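Local coordinates for protein sulfotransferase (Alicyclobacillus acidocaldarius subsp. acidocaldarius, PDB 3RNL) that probably transfers sulfo groups to acceptor substrates and binds magnesium ions, at residues A[101-106]-A[172-177]; A[92-97]-A[114-119]. One frame throughout, in Å; residues are numbered along the deposited sequence.

Contact 1: residues A[101-106]-A[172-177]. With MG (magnesium ion), chain C.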
loop_
_atom_site.group_PDB
_atom_site.type_symbol
_atom_site.label_atom_id
_atom_site.label_comp_id
_atom_site.label_asym_id
_atom_site.label_seq_id
_atom_site.Cartn_x
_atom_site.Cartn_y
_atom_site.Cartn_z
ATOM N N GLN A 101 8.136 -9.984 -7.900
ATOM C CA GLN A 101 8.661 -10.880 -8.938
ATOM C C GLN A 101 7.545 -11.472 -9.816
ATOM O O GLN A 101 7.710 -11.628 -11.035
ATOM C CB GLN A 101 9.553 -11.983 -8.333
ATOM C CG GLN A 101 10.238 -12.858 -9.417
ATOM C CD GLN A 101 11.267 -12.075 -10.227
ATOM O OE1 GLN A 101 12.218 -11.533 -9.676
ATOM N NE2 GLN A 101 11.071 -12.010 -11.545
ATOM N N ARG A 102 6.394 -11.795 -9.222
ATOM C CA ARG A 102 5.265 -12.289 -10.032
ATOM C C ARG A 102 4.747 -11.223 -10.985
ATOM O O ARG A 102 4.392 -11.515 -12.140
ATOM C CB ARG A 102 4.093 -12.755 -9.155
ATOM C CG ARG A 102 4.434 -13.921 -8.278
ATOM C CD ARG A 102 3.241 -14.413 -7.409
ATOM N NE ARG A 102 3.839 -15.239 -6.379
ATOM C CZ ARG A 102 3.979 -14.876 -5.108
ATOM N NH1 ARG A 102 3.448 -13.732 -4.655
ATOM N NH2 ARG A 102 4.601 -15.698 -4.277
HETATM N N MSE A 103 4.659 -9.985 -10.504
HETATM C CA MSE A 103 4.251 -8.874 -11.369
HETATM C C MSE A 103 5.231 -8.699 -12.506
HETATM O O MSE A 103 4.842 -8.505 -13.656
HETATM C CB MSE A 103 4.202 -7.560 -10.593
HETATM C CG MSE A 103 3.060 -7.438 -9.620
HETATM SE SE MSE A 103 3.361 -5.824 -8.542
HETATM C CE MSE A 103 1.560 -5.612 -7.858
ATOM N N TYR A 104 6.515 -8.732 -12.173
ATOM C CA TYR A 104 7.546 -8.535 -13.185
ATOM C C TYR A 104 7.514 -9.629 -14.245
ATOM O O TYR A 104 7.746 -9.396 -15.458
ATOM C CB TYR A 104 8.923 -8.496 -12.502
ATOM C CG TYR A 104 10.048 -8.220 -13.473
ATOM C CD1 TYR A 104 10.451 -6.915 -13.744
ATOM C CD2 TYR A 104 10.696 -9.270 -14.131
ATOM C CE1 TYR A 104 11.469 -6.661 -14.641
ATOM C CE2 TYR A 104 11.708 -9.022 -15.020
ATOM C CZ TYR A 104 12.087 -7.714 -15.276
ATOM O OH TYR A 104 13.115 -7.458 -16.150
ATOM N N ASP A 105 7.254 -10.845 -13.797
ATOM C CA ASP A 105 7.207 -11.949 -14.733
ATOM C C ASP A 105 6.060 -11.770 -15.727
ATOM O O ASP A 105 6.148 -12.225 -16.868
ATOM C CB ASP A 105 7.097 -13.286 -13.993
ATOM C CG ASP A 105 8.430 -13.730 -13.390
ATOM O OD1 ASP A 105 9.487 -13.191 -13.784
ATOM O OD2 ASP A 105 8.431 -14.632 -12.521
ATOM N N ALA A 106 4.968 -11.151 -15.277
ATOM C CA ALA A 106 3.851 -10.825 -16.173
ATOM C C ALA A 106 4.036 -9.518 -16.971
ATOM O O ALA A 106 3.738 -9.462 -18.168
ATOM C CB ALA A 106 2.534 -10.788 -15.377
ATOM N N LYS A 172 12.866 -2.456 -0.769
ATOM C CA LYS A 172 14.062 -2.966 -1.452
ATOM C C LYS A 172 13.692 -4.036 -2.477
ATOM O O LYS A 172 14.247 -4.082 -3.570
ATOM C CB LYS A 172 15.074 -3.545 -0.461
ATOM C CG LYS A 172 16.329 -4.095 -1.168
ATOM C CD LYS A 172 17.350 -4.622 -0.177
ATOM C CE LYS A 172 18.669 -5.014 -0.874
ATOM N NZ LYS A 172 18.571 -6.313 -1.629
ATOM N N ARG A 173 12.765 -4.916 -2.121
ATOM C CA ARG A 173 12.379 -5.982 -3.055
ATOM C C ARG A 173 11.838 -5.392 -4.366
ATOM O O ARG A 173 12.172 -5.869 -5.449
ATOM C CB ARG A 173 11.357 -6.933 -2.403
ATOM C CG ARG A 173 10.919 -8.125 -3.270
ATOM C CD ARG A 173 12.068 -9.073 -3.656
ATOM N NE ARG A 173 12.957 -9.452 -2.548
ATOM C CZ ARG A 173 12.721 -10.437 -1.688
ATOM N NH1 ARG A 173 13.616 -10.716 -0.731
ATOM N NH2 ARG A 173 11.589 -11.141 -1.773
ATOM N N TYR A 174 11.009 -4.350 -4.280
ATOM C CA TYR A 174 10.512 -3.699 -5.502
ATOM C C TYR A 174 11.611 -2.983 -6.271
ATOM O O TYR A 174 11.646 -3.043 -7.511
ATOM C CB TYR A 174 9.353 -2.738 -5.212
ATOM C CG TYR A 174 8.039 -3.482 -5.136
ATOM C CD1 TYR A 174 7.244 -3.641 -6.275
ATOM C CD2 TYR A 174 7.624 -4.082 -3.947
ATOM C CE1 TYR A 174 6.036 -4.346 -6.218
ATOM C CE2 TYR A 174 6.411 -4.788 -3.881
ATOM C CZ TYR A 174 5.634 -4.925 -5.019
ATOM O OH TYR A 174 4.447 -5.637 -4.957
ATOM N N LEU A 175 12.495 -2.287 -5.562
ATOM C CA LEU A 175 13.606 -1.617 -6.253
ATOM C C LEU A 175 14.519 -2.631 -6.925
ATOM O O LEU A 175 15.022 -2.390 -8.043
ATOM C CB LEU A 175 14.415 -0.753 -5.291
ATOM C CG LEU A 175 13.633 0.449 -4.740
ATOM C CD1 LEU A 175 14.387 1.100 -3.594
ATOM C CD2 LEU A 175 13.407 1.448 -5.853
ATOM N N ASP A 176 14.762 -3.755 -6.255
ATOM C CA ASP A 176 15.601 -4.788 -6.860
ATOM C C ASP A 176 14.939 -5.352 -8.116
ATOM O O ASP A 176 15.568 -5.521 -9.152
ATOM C CB ASP A 176 15.845 -5.953 -5.893
ATOM C CG ASP A 176 16.780 -5.591 -4.755
ATOM O OD1 ASP A 176 17.477 -4.546 -4.843
ATOM O OD2 ASP A 176 16.837 -6.372 -3.778
ATOM N N VAL A 177 13.666 -5.680 -8.026
ATOM C CA VAL A 177 13.010 -6.348 -9.162
ATOM C C VAL A 177 12.773 -5.401 -10.351
ATOM O O VAL A 177 13.067 -5.746 -11.515
ATOM C CB VAL A 177 11.670 -6.986 -8.706
ATOM C CG1 VAL A 177 10.854 -7.474 -9.909
ATOM C CG2 VAL A 177 11.939 -8.138 -7.728
HETATM MG MG MG C . 17.747 -5.638 -9.966
HETATM O O HOH W 1 18.942 -4.833 -8.538
HETATM O O HOH W 2 16.574 -7.121 -11.117
HETATM O O HOH W 3 17.914 -7.717 -8.486
HETATM O O HOH W 4 17.061 -3.885 -11.525
#
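Val-177 meets helix 99-106 with both of its methyl groups. CG1 presses against the root of the Tyr-104 side chain, 3.4 Å from Tyr-104 CB, and also lies close to the ring carbon CG. The two side chains run past each other in opposite directions, and the tyrosine ring continues beside the end of helix 167-178. Tyr-104 CD1 and Val-177 O are 3.6 Å apart. The other methyl, CG2, meets Gln-101 OE1 at 3.9 Å, the bent glutamine chain crossing it obliquely. The amide nitrogen of that glutamine reaches forward one turn along its own helix: Gln-101 NE2 donates to Asp-105 OD1 (3.0 Å, 144°), almost in the amide plane but from above the carboxylate plane.

On the buried side, Met-103, a selenomethionine, makes a Met-aromatic contact with Tyr-174. Its SE comes in at the ring edge, 3.8 Å from Tyr-174 CE1, and not over a face. Met-103 CG is anti to the carbonyl carbon (chi1 -72°), and the chain beyond is extended, which carries SE out to the phenol end. This holds for one of two modelled conformers of Met-103, so the contact may not be permanent. Tyr-174 OH has its polar partner in the carbonyl oxygen of Tyr-93.

The axes of segments 101-106 and 172-177 come within 10.3 Å and run in the same sense, 24° apart. On helix 167-178, Asp-176 O binds a magnesium ion at 2.3 Å, together with four waters. The pairing rests on apolar and selenium-aromatic packing, while Gln-101 NE2 bonds within its own helix and Tyr-174 OH to Tyr-93.

Contact 2: residues A[92-97]-A[114-119]; sequences FYLFYP and IMLRNP
Leu-94 reaches from its loop to two residues of strand 111-116. Its CD2 methyl touches both: it is 4.1 Å from Ile-114 CG2 and 4.0 Å from Leu-116 CD2. The second methyl, Leu-94 CD1, lies 4.2 Å from Ile-114 CD1. The leucine crosses each strand side chain at about a right angle. Leu-94 chi1 (180°) turns CG away from the backbone N, beside the carbonyl carbon, and the two methyls reach the strand. Ile-114 and Leu-116 are two apart in the strand, and Met-115 between them points away from the loop. All three touching residues are buried, and the contact is wholly apolar.

Helix 167-178 adds to the next shell. Gln-170 and Tyr-174 pack on Leu-94, and Tyr-167 packs on Leu-116. Leu-290 of helix 273-294 also touches Leu-116. The loop is held by a backbone bond from Tyr-96 N to Phe-92 O (3.1 Å), and Leu-94 has a backbone hydrogen bond with Val-14. On the strand, Ile-114 bonds to Lys-184 and Ile-186, while Met-115 bonds to Gly-15 and Ala-16. These bonds place the strand between its two parallel neighbours. Just beyond the strand, Asn-118 OD1 accepts from Val-120 N and caps the start of helix 119-132.

Leu-94 thus belongs to the connection that leaves strand 85-89 and leads into helix 99-106, packed against an interior strand of the sheet. This is core packing of the parallel alpha-beta-alpha sandwich of sulfotransferases, a family in the P-loop NTPase clan.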
loop_
_atom_site.group_PDB
_atom_site.type_symbol
_atom_site.label_atom_id
_atom_site.label_comp_id
_atom_site.label_asym_id
_atom_site.label_seq_id
_atom_site.Cartn_x
_atom_site.Cartn_y
_atom_site.Cartn_z
ATOM N N PHE A 92 -1.598 -4.675 0.190
ATOM C CA PHE A 92 -0.601 -5.599 0.706
ATOM C C PHE A 92 0.351 -6.158 -0.365
ATOM O O PHE A 92 1.158 -7.040 -0.095
ATOM C CB PHE A 92 -1.236 -6.689 1.583
ATOM C CG PHE A 92 -1.947 -6.127 2.787
ATOM C CD1 PHE A 92 -1.227 -5.512 3.803
ATOM C CD2 PHE A 92 -3.328 -6.186 2.892
ATOM C CE1 PHE A 92 -1.886 -4.979 4.928
ATOM C CE2 PHE A 92 -3.982 -5.655 4.004
ATOM C CZ PHE A 92 -3.254 -5.049 5.019
ATOM N N TYR A 93 0.226 -5.662 -1.590
ATOM C CA TYR A 93 1.223 -5.992 -2.611
ATOM C C TYR A 93 2.645 -5.681 -2.116
ATOM O O TYR A 93 3.587 -6.412 -2.406
ATOM C CB TYR A 93 0.932 -5.191 -3.876
ATOM C CG TYR A 93 -0.091 -5.783 -4.824
ATOM C CD1 TYR A 93 -0.454 -7.122 -4.762
ATOM C CD2 TYR A 93 -0.651 -4.999 -5.828
ATOM C CE1 TYR A 93 -1.367 -7.667 -5.662
ATOM C CE2 TYR A 93 -1.566 -5.531 -6.732
ATOM C CZ TYR A 93 -1.905 -6.865 -6.647
ATOM O OH TYR A 93 -2.800 -7.387 -7.539
ATOM N N LEU A 94 2.800 -4.599 -1.365
ATOM C CA LEU A 94 4.129 -4.204 -0.876
ATOM C C LEU A 94 4.633 -5.213 0.162
ATOM O O LEU A 94 5.821 -5.566 0.222
ATOM C CB LEU A 94 4.029 -2.803 -0.257
ATOM C CG LEU A 94 5.358 -2.271 0.305
ATOM C CD1 LEU A 94 6.435 -2.135 -0.801
ATOM C CD2 LEU A 94 5.148 -0.927 1.021
ATOM N N PHE A 95 3.700 -5.716 0.961
ATOM C CA PHE A 95 4.036 -6.554 2.106
ATOM C C PHE A 95 4.395 -7.997 1.738
ATOM O O PHE A 95 5.343 -8.560 2.292
ATOM C CB PHE A 95 2.860 -6.553 3.094
ATOM C CG PHE A 95 3.041 -7.499 4.262
ATOM C CD1 PHE A 95 3.911 -7.185 5.295
ATOM C CD2 PHE A 95 2.340 -8.698 4.323
ATOM C CE1 PHE A 95 4.076 -8.049 6.381
ATOM C CE2 PHE A 95 2.509 -9.572 5.396
ATOM C CZ PHE A 95 3.378 -9.247 6.421
ATOM N N TYR A 96 3.650 -8.602 0.822
ATOM C CA TYR A 96 3.877 -10.021 0.508
ATOM C C TYR A 96 5.102 -10.154 -0.398
ATOM O O TYR A 96 5.171 -9.528 -1.457
ATOM C CB TYR A 96 2.626 -10.636 -0.128
ATOM C CG TYR A 96 1.569 -10.928 0.919
ATOM C CD1 TYR A 96 1.788 -11.903 1.893
ATOM C CD2 TYR A 96 0.384 -10.212 0.963
ATOM C CE1 TYR A 96 0.833 -12.165 2.873
ATOM C CE2 TYR A 96 -0.582 -10.474 1.933
ATOM C CZ TYR A 96 -0.347 -11.450 2.880
ATOM O OH TYR A 96 -1.293 -11.715 3.859
ATOM N N PRO A 97 6.093 -10.937 0.047
ATOM C CA PRO A 97 7.462 -10.833 -0.483
ATOM C C PRO A 97 7.670 -11.363 -1.895
ATOM O O PRO A 97 8.678 -11.014 -2.498
ATOM C CB PRO A 97 8.294 -11.625 0.535
ATOM C CG PRO A 97 7.335 -12.642 1.050
ATOM C CD PRO A 97 6.000 -11.927 1.133
ATOM N N ILE A 114 4.355 3.582 -4.599
ATOM C CA ILE A 114 4.353 3.167 -3.197
ATOM C C ILE A 114 4.126 4.419 -2.380
ATOM O O ILE A 114 4.784 5.422 -2.635
ATOM C CB ILE A 114 5.741 2.617 -2.803
ATOM C CG1 ILE A 114 6.065 1.363 -3.619
ATOM C CG2 ILE A 114 5.815 2.337 -1.286
ATOM C CD1 ILE A 114 7.511 0.874 -3.460
HETATM N N MSE A 115 3.203 4.382 -1.415
HETATM C CA MSE A 115 3.047 5.531 -0.511
HETATM C C MSE A 115 3.338 5.070 0.910
HETATM O O MSE A 115 2.816 4.046 1.350
HETATM C CB MSE A 115 1.650 6.158 -0.592
HETATM C CG MSE A 115 1.503 7.373 0.337
HETATM SE SE MSE A 115 0.164 8.658 -0.271
HETATM C CE MSE A 115 -0.939 7.470 -1.308
ATOM N N LEU A 116 4.188 5.813 1.615
ATOM C CA LEU A 116 4.597 5.425 2.962
ATOM C C LEU A 116 4.244 6.505 3.951
ATOM O O LEU A 116 4.320 7.687 3.655
ATOM C CB LEU A 116 6.114 5.185 3.016
ATOM C CG LEU A 116 6.678 4.189 2.001
ATOM C CD1 LEU A 116 8.214 4.142 2.097
ATOM C CD2 LEU A 116 6.098 2.790 2.225
ATOM N N ARG A 117 3.909 6.077 5.155
ATOM C CA ARG A 117 3.556 6.994 6.213
ATOM C C ARG A 117 4.380 6.620 7.439
ATOM O O ARG A 117 4.754 5.464 7.584
ATOM C CB ARG A 117 2.086 6.775 6.516
ATOM C CG ARG A 117 1.554 7.603 7.604
ATOM C CD ARG A 117 0.114 7.285 7.749
ATOM N NE ARG A 117 -0.537 8.216 8.648
ATOM C CZ ARG A 117 -1.825 8.153 8.935
ATOM N NH1 ARG A 117 -2.583 7.204 8.387
ATOM N NH2 ARG A 117 -2.348 9.042 9.753
ATOM N N ASN A 118 4.607 7.561 8.353
ATOM C CA ASN A 118 5.350 7.231 9.572
ATOM C C ASN A 118 4.711 5.956 10.129
ATOM O O ASN A 118 3.504 5.914 10.380
ATOM C CB ASN A 118 5.172 8.381 10.567
ATOM C CG ASN A 118 5.799 8.118 11.930
ATOM O OD1 ASN A 118 6.124 6.986 12.288
ATOM N ND2 ASN A 118 5.968 9.194 12.706
ATOM N N PRO A 119 5.515 4.894 10.309
ATOM C CA PRO A 119 4.915 3.593 10.647
ATOM C C PRO A 119 4.270 3.569 12.034
ATOM O O PRO A 119 3.462 2.683 12.306
ATOM C CB PRO A 119 6.110 2.624 10.606
ATOM C CG PRO A 119 7.338 3.509 10.742
ATOM C CD PRO A 119 6.955 4.782 10.017
#

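Overall arrangement
Contacts 1 and 2 have centres 14 Å apart and touch directly. Tyr-174 links them: its OH is 2.8 Å from Tyr-93 O, a probable hydrogen bond, and its CE2 lies 3.8 Å from Leu-94 CA. A second probable but weak bond joins Arg-173 NH2 to Pro-97 O. The segments alternate along the chain, since helix 99-106 lies between the loop and the strand of contact 2, and 172-177 follows 114-119. Contact 2 lies near the middle of the chain, about 4 Å from its centre, and contact 1 lies about 15 Å out. The magnesium bound by Asp-176 O belongs to contact 1; the side chain of Ile-114 in contact 2 is about 14 Å from it.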